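Local coordinates for transcriptional protein SWT1 (Saccharomyces cerevisiae, PDB 4PQZ) that takes part in transcription, probably as an activator, is an RNA endonuclease, and is represented here by its C-terminal HEPN domain, at residues 99-104 with 136-141; 56-61 with 87-92. All blocks are in the same frame, centred on the assembly; numbering follows the deposited sequence.

Contact 1: 99-104 with 136-141; sequences TCSKIK and LHFLFS
F138, on the last turn of helix 122-139, reaches across to the loop that follows helix 90-97 and carries the 136-141 side of the contact alone, meeting C100 and S101. Its CG stands anti to the carbonyl carbon (chi1 -61°), which sends the ring out from the helix toward that loop. S101 lies over one face of the ring: its CB is 3.6 Å from F138 CZ, offset toward the rim, and makes a CH-pi contact 18° off the ring normal. S101 OG comes in beside the CB, 3.7 Å from F138 CE2. At the neighbouring position the backbone carbonyl of C100 approaches obliquely, with C100 O 3.4 Å from F138 CE1. No hydrogen bond crosses between the segments. Within the loop, S101 OG accepts from I103 N at 3.1 Å, an ST turn that ties residues 101-103 together; the backbone N-H of I103 thus holds the same hydroxyl oxygen that lies against the ring. Further on, S141 turns back on the helix end: S141 OG gives a 2.9 Å bond to F138 O, which also accepts from S141 N, two bonds that hold the exit of the helix behind F138. This is a surface contact in an all-helical HEPN domain; on other sides of helix 122-139, L136 packs on helices 35-62 and 145-163, while L139 meets F94 of helix 90-97.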
loop_
_atom_site.group_PDB
_atom_site.type_symbol
_atom_site.label_atom_id
_atom_site.label_comp_id
_atom_site.label_asym_id
_atom_site.label_seq_id
_atom_site.Cartn_x
_atom_site.Cartn_y
_atom_site.Cartn_z
ATOM N N THR A 99 13.581 -0.700 7.330
ATOM C CA THR A 99 14.983 -1.052 7.597
ATOM C C THR A 99 15.414 -2.387 6.967
ATOM O O THR A 99 16.496 -2.490 6.364
ATOM C CB THR A 99 15.321 -1.068 9.096
ATOM O OG1 THR A 99 14.768 0.090 9.718
ATOM C CG2 THR A 99 16.832 -1.062 9.290
ATOM N N CYS A 100 14.569 -3.404 7.080
ATOM C CA CYS A 100 14.918 -4.705 6.498
ATOM C C CYS A 100 14.402 -4.865 5.068
ATOM O O CYS A 100 13.976 -5.942 4.647
ATOM C CB CYS A 100 14.469 -5.840 7.420
ATOM S SG CYS A 100 15.261 -5.660 9.045
ATOM N N SER A 101 14.469 -3.767 4.328
ATOM C CA SER A 101 14.095 -3.730 2.929
ATOM C C SER A 101 15.243 -3.080 2.172
ATOM O O SER A 101 16.042 -2.345 2.747
ATOM C CB SER A 101 12.820 -2.897 2.756
ATOM O OG SER A 101 12.391 -2.880 1.407
ATOM N N LYS A 102 15.314 -3.347 0.877
ATOM C CA LYS A 102 16.271 -2.697 -0.002
ATOM C C LYS A 102 15.691 -1.404 -0.561
ATOM O O LYS A 102 16.384 -0.635 -1.229
ATOM C CB LYS A 102 16.626 -3.624 -1.171
ATOM C CG LYS A 102 17.121 -5.001 -0.745
ATOM C CD LYS A 102 18.523 -4.920 -0.175
ATOM C CE LYS A 102 18.891 -6.235 0.470
ATOM N NZ LYS A 102 20.194 -6.151 1.186
ATOM N N ILE A 103 14.410 -1.184 -0.300
ATOM C CA ILE A 103 13.732 0.033 -0.733
ATOM C C ILE A 103 14.369 1.286 -0.102
ATOM O O ILE A 103 14.555 1.367 1.122
ATOM C CB ILE A 103 12.207 -0.077 -0.462
ATOM C CG1 ILE A 103 11.608 -1.174 -1.352
ATOM C CG2 ILE A 103 11.487 1.258 -0.725
ATOM C CD1 ILE A 103 10.133 -1.525 -1.050
ATOM N N LYS A 104 14.756 2.228 -0.960
ATOM C CA LYS A 104 15.306 3.519 -0.529
ATOM C C LYS A 104 14.314 4.654 -0.788
ATOM O O LYS A 104 13.352 4.488 -1.551
ATOM C CB LYS A 104 16.605 3.851 -1.275
ATOM C CG LYS A 104 17.784 2.980 -0.943
ATOM C CD LYS A 104 19.014 3.414 -1.720
ATOM C CE LYS A 104 20.099 2.349 -1.659
ATOM N NZ LYS A 104 21.227 2.607 -2.599
ATOM N N LEU A 136 3.221 -3.495 2.095
ATOM C CA LEU A 136 2.288 -3.486 3.219
ATOM C C LEU A 136 2.838 -4.185 4.459
ATOM O O LEU A 136 2.566 -3.774 5.581
ATOM C CB LEU A 136 0.940 -4.063 2.819
ATOM C CG LEU A 136 0.128 -3.125 1.922
ATOM C CD1 LEU A 136 -1.105 -3.823 1.335
ATOM C CD2 LEU A 136 -0.230 -1.830 2.645
ATOM N N HIS A 137 3.617 -5.234 4.249
ATOM C CA HIS A 137 4.329 -5.882 5.337
ATOM C C HIS A 137 5.182 -4.916 6.153
ATOM O O HIS A 137 5.059 -4.863 7.373
ATOM C CB HIS A 137 5.182 -7.039 4.806
ATOM C CG HIS A 137 4.397 -8.287 4.547
ATOM N ND1 HIS A 137 4.848 -9.304 3.730
ATOM C CD2 HIS A 137 3.189 -8.690 5.006
ATOM C CE1 HIS A 137 3.953 -10.268 3.693
ATOM N NE2 HIS A 137 2.929 -9.918 4.456
ATOM N N PHE A 138 6.045 -4.158 5.480
ATOM C CA PHE A 138 6.890 -3.167 6.155
ATOM C C PHE A 138 6.066 -2.054 6.803
ATOM O O PHE A 138 6.355 -1.641 7.923
ATOM C CB PHE A 138 7.940 -2.592 5.188
ATOM C CG PHE A 138 8.879 -3.643 4.631
ATOM C CD1 PHE A 138 9.771 -4.288 5.471
ATOM C CD2 PHE A 138 8.850 -3.989 3.283
ATOM C CE1 PHE A 138 10.625 -5.281 4.981
ATOM C CE2 PHE A 138 9.695 -4.973 2.779
ATOM C CZ PHE A 138 10.588 -5.623 3.630
ATOM N N LEU A 139 5.022 -1.608 6.110
ATOM C CA LEU A 139 4.134 -0.572 6.629
ATOM C C LEU A 139 3.296 -1.047 7.818
ATOM O O LEU A 139 2.765 -0.220 8.561
ATOM C CB LEU A 139 3.217 -0.008 5.536
ATOM C CG LEU A 139 3.811 0.712 4.317
ATOM C CD1 LEU A 139 2.683 1.054 3.344
ATOM C CD2 LEU A 139 4.580 1.954 4.704
ATOM N N PHE A 140 3.180 -2.366 8.000
ATOM C CA PHE A 140 2.463 -2.932 9.160
ATOM C C PHE A 140 3.416 -3.368 10.277
ATOM O O PHE A 140 2.972 -3.815 11.335
ATOM C CB PHE A 140 1.594 -4.140 8.749
ATOM C CG PHE A 140 0.187 -3.775 8.323
ATOM C CD1 PHE A 140 -0.034 -2.912 7.258
ATOM C CD2 PHE A 140 -0.912 -4.304 8.987
ATOM C CE1 PHE A 140 -1.317 -2.579 6.869
ATOM C CE2 PHE A 140 -2.209 -3.970 8.599
ATOM C CZ PHE A 140 -2.405 -3.110 7.530
ATOM N N SER A 141 4.721 -3.224 10.038
ATOM C CA SER A 141 5.736 -3.883 10.866
ATOM C C SER A 141 5.742 -3.472 12.354
ATOM O O SER A 141 6.338 -4.161 13.191
ATOM C CB SER A 141 7.136 -3.713 10.259
ATOM O OG SER A 141 7.610 -2.380 10.413
#

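Contact 2: 56-61 with 87-92; sequences HTLRKE and YLFWVS
Torsions chi1 -94° and chi2 -35° in L58, the first well away from a staggered value, swing its CD1 branch toward F89, although the side chain leaves the backbone alongside the other segment rather than straight at it. F89 leaves its backbone toward helix 35-62, and with CG anti to the carbonyl carbon (chi1 -70°) its ring meets the methyl. The methyl then sits over the centre of one ring face: L58 CD1 is 4.1 Å from the centroid of the F89 ring and 13° off its normal, a CH-pi contact, with F89 CG the nearest ring atom to L58 CD1 at 4.0 Å. F89 sits at a break between two helices. It is the first residue to leave helical geometry after helix 79-88 and also the N-cap position of helix 90-97, so this part of the HEPN domain's helical fold places an aromatic side chain at the kink between two successive helices and turns it onto the C-terminal part of helix 35-62. One turn further along that helix, E61 points toward the other segment, its chain bent at chi2; E61 OE2 lies 4.1 Å from S92 O in helix 90-97, mere proximity of two acceptor oxygens. Helix 90-97 fills in around the pair: F94 touches both L58 and F89, while V93 packs on T57 and E61.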
loop_
_atom_site.group_PDB
_atom_site.type_symbol
_atom_site.label_atom_id
_atom_site.label_comp_id
_atom_site.label_asym_id
_atom_site.label_seq_id
_atom_site.Cartn_x
_atom_site.Cartn_y
_atom_site.Cartn_z
ATOM N N HIS A 56 -2.542 5.576 10.020
ATOM C CA HIS A 56 -2.317 5.068 11.371
ATOM C C HIS A 56 -0.923 5.421 11.894
ATOM O O HIS A 56 -0.737 5.772 13.063
ATOM C CB HIS A 56 -2.533 3.538 11.403
ATOM C CG HIS A 56 -2.894 3.016 12.754
ATOM N ND1 HIS A 56 -1.974 2.428 13.603
ATOM C CD2 HIS A 56 -4.075 3.000 13.416
ATOM C CE1 HIS A 56 -2.573 2.071 14.720
ATOM N NE2 HIS A 56 -3.854 2.407 14.635
ATOM N N THR A 57 0.052 5.305 11.011
ATOM C CA THR A 57 1.435 5.588 11.350
ATOM C C THR A 57 1.646 7.109 11.576
ATOM O O THR A 57 2.309 7.516 12.532
ATOM C CB THR A 57 2.365 4.994 10.263
ATOM O OG1 THR A 57 2.597 3.599 10.522
ATOM C CG2 THR A 57 3.710 5.754 10.163
ATOM N N LEU A 58 1.042 7.935 10.725
ATOM C CA LEU A 58 1.176 9.388 10.837
ATOM C C LEU A 58 0.493 9.940 12.087
ATOM O O LEU A 58 1.063 10.763 12.807
ATOM C CB LEU A 58 0.633 10.085 9.591
ATOM C CG LEU A 58 1.630 10.421 8.470
ATOM C CD1 LEU A 58 2.954 10.781 9.032
ATOM C CD2 LEU A 58 1.882 9.276 7.666
ATOM N N ARG A 59 -0.728 9.476 12.334
ATOM C CA ARG A 59 -1.477 9.852 13.519
ATOM C C ARG A 59 -0.770 9.425 14.810
ATOM O O ARG A 59 -0.845 10.115 15.824
ATOM C CB ARG A 59 -2.885 9.269 13.459
ATOM C CG ARG A 59 -3.805 9.975 12.472
ATOM C CD ARG A 59 -5.212 9.404 12.589
ATOM N NE ARG A 59 -6.164 10.017 11.666
ATOM C CZ ARG A 59 -6.865 11.116 11.934
ATOM N NH1 ARG A 59 -6.709 11.742 13.100
ATOM N NH2 ARG A 59 -7.714 11.600 11.033
ATOM N N LYS A 60 -0.079 8.294 14.773
ATOM C CA LYS A 60 0.678 7.829 15.938
ATOM C C LYS A 60 1.969 8.624 16.183
ATOM O O LYS A 60 2.307 8.944 17.330
ATOM C CB LYS A 60 0.971 6.324 15.854
ATOM C CG LYS A 60 1.699 5.780 17.081
ATOM C CD LYS A 60 1.484 4.278 17.258
ATOM C CE LYS A 60 2.077 3.807 18.580
ATOM N NZ LYS A 60 1.705 4.721 19.708
ATOM N N GLU A 61 2.682 8.953 15.113
ATOM C CA GLU A 61 3.823 9.862 15.227
ATOM C C GLU A 61 3.441 11.286 15.699
ATOM O O GLU A 61 4.089 11.846 16.586
ATOM C CB GLU A 61 4.583 9.939 13.904
ATOM C CG GLU A 61 5.932 10.642 13.994
ATOM C CD GLU A 61 6.970 9.848 14.773
ATOM O OE1 GLU A 61 6.684 8.691 15.154
ATOM O OE2 GLU A 61 8.075 10.390 15.007
ATOM N N TYR A 87 7.394 9.266 0.822
ATOM C CA TYR A 87 8.496 10.173 0.430
ATOM C C TYR A 87 8.754 11.363 1.390
ATOM O O TYR A 87 9.879 11.577 1.853
ATOM C CB TYR A 87 8.243 10.730 -0.976
ATOM C CG TYR A 87 9.447 11.414 -1.568
ATOM C CD1 TYR A 87 10.431 10.677 -2.238
ATOM C CD2 TYR A 87 9.622 12.799 -1.450
ATOM C CE1 TYR A 87 11.553 11.306 -2.783
ATOM C CE2 TYR A 87 10.744 13.436 -1.992
ATOM C CZ TYR A 87 11.702 12.685 -2.657
ATOM O OH TYR A 87 12.809 13.308 -3.193
ATOM N N LEU A 88 7.718 12.142 1.679
ATOM C CA LEU A 88 7.885 13.361 2.507
ATOM C C LEU A 88 8.278 13.054 3.939
ATOM O O LEU A 88 9.000 13.821 4.564
ATOM C CB LEU A 88 6.602 14.191 2.543
ATOM C CG LEU A 88 6.267 14.983 1.289
ATOM C CD1 LEU A 88 4.945 15.700 1.510
ATOM C CD2 LEU A 88 7.390 15.968 0.973
ATOM N N PHE A 89 7.788 11.924 4.449
ATOM C CA PHE A 89 7.996 11.554 5.842
ATOM C C PHE A 89 8.988 10.414 5.997
ATOM O O PHE A 89 9.007 9.742 7.030
ATOM C CB PHE A 89 6.654 11.231 6.523
ATOM C CG PHE A 89 5.789 12.449 6.732
ATOM C CD1 PHE A 89 5.991 13.281 7.832
ATOM C CD2 PHE A 89 4.796 12.776 5.823
ATOM C CE1 PHE A 89 5.213 14.418 8.024
ATOM C CE2 PHE A 89 4.012 13.928 6.011
ATOM C CZ PHE A 89 4.227 14.741 7.112
ATOM N N TRP A 90 9.827 10.222 4.983
ATOM C CA TRP A 90 10.761 9.093 4.948
ATOM C C TRP A 90 11.739 9.086 6.118
ATOM O O TRP A 90 11.810 8.127 6.895
ATOM C CB TRP A 90 11.531 9.059 3.619
ATOM C CG TRP A 90 12.481 7.867 3.481
ATOM C CD1 TRP A 90 13.850 7.873 3.635
ATOM C CD2 TRP A 90 12.127 6.517 3.167
ATOM N NE1 TRP A 90 14.358 6.613 3.431
ATOM C CE2 TRP A 90 13.328 5.763 3.133
ATOM C CE3 TRP A 90 10.912 5.869 2.906
ATOM C CZ2 TRP A 90 13.345 4.395 2.869
ATOM C CZ3 TRP A 90 10.936 4.517 2.621
ATOM C CH2 TRP A 90 12.139 3.792 2.612
ATOM N N VAL A 91 12.494 10.165 6.239
ATOM C CA VAL A 91 13.512 10.287 7.269
ATOM C C VAL A 91 12.913 10.253 8.674
ATOM O O VAL A 91 13.466 9.618 9.572
ATOM C CB VAL A 91 14.338 11.577 7.035
ATOM C CG1 VAL A 91 15.270 11.857 8.209
ATOM C CG2 VAL A 91 15.105 11.480 5.692
ATOM N N SER A 92 11.771 10.919 8.855
ATOM C CA SER A 92 11.133 11.030 10.164
ATOM C C SER A 92 10.406 9.769 10.609
ATOM O O SER A 92 10.476 9.365 11.785
ATOM C CB SER A 92 10.125 12.195 10.168
ATOM O OG SER A 92 10.778 13.457 10.053
#

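In the fold
Both contacts make a CH-pi contact on a phenylalanine face, from a leucine methyl in contact 2 and from a serine CB in contact 1, and neither has a hydrogen bond between its segments. Contact 2 is partly buried, with L58 buried, and it joins helix 35-62 to the junction of helices 79-88 and 90-97. Contact 1 lies at the surface, where the ring meets a serine and a backbone carbonyl of a loop, so its chemistry is more polar. Their centres are about 13 Å apart. Helix 90-97 begins in contact 2 and leads into the loop of contact 1, and W90 touches the backbone of I103 and K104, bringing the two together.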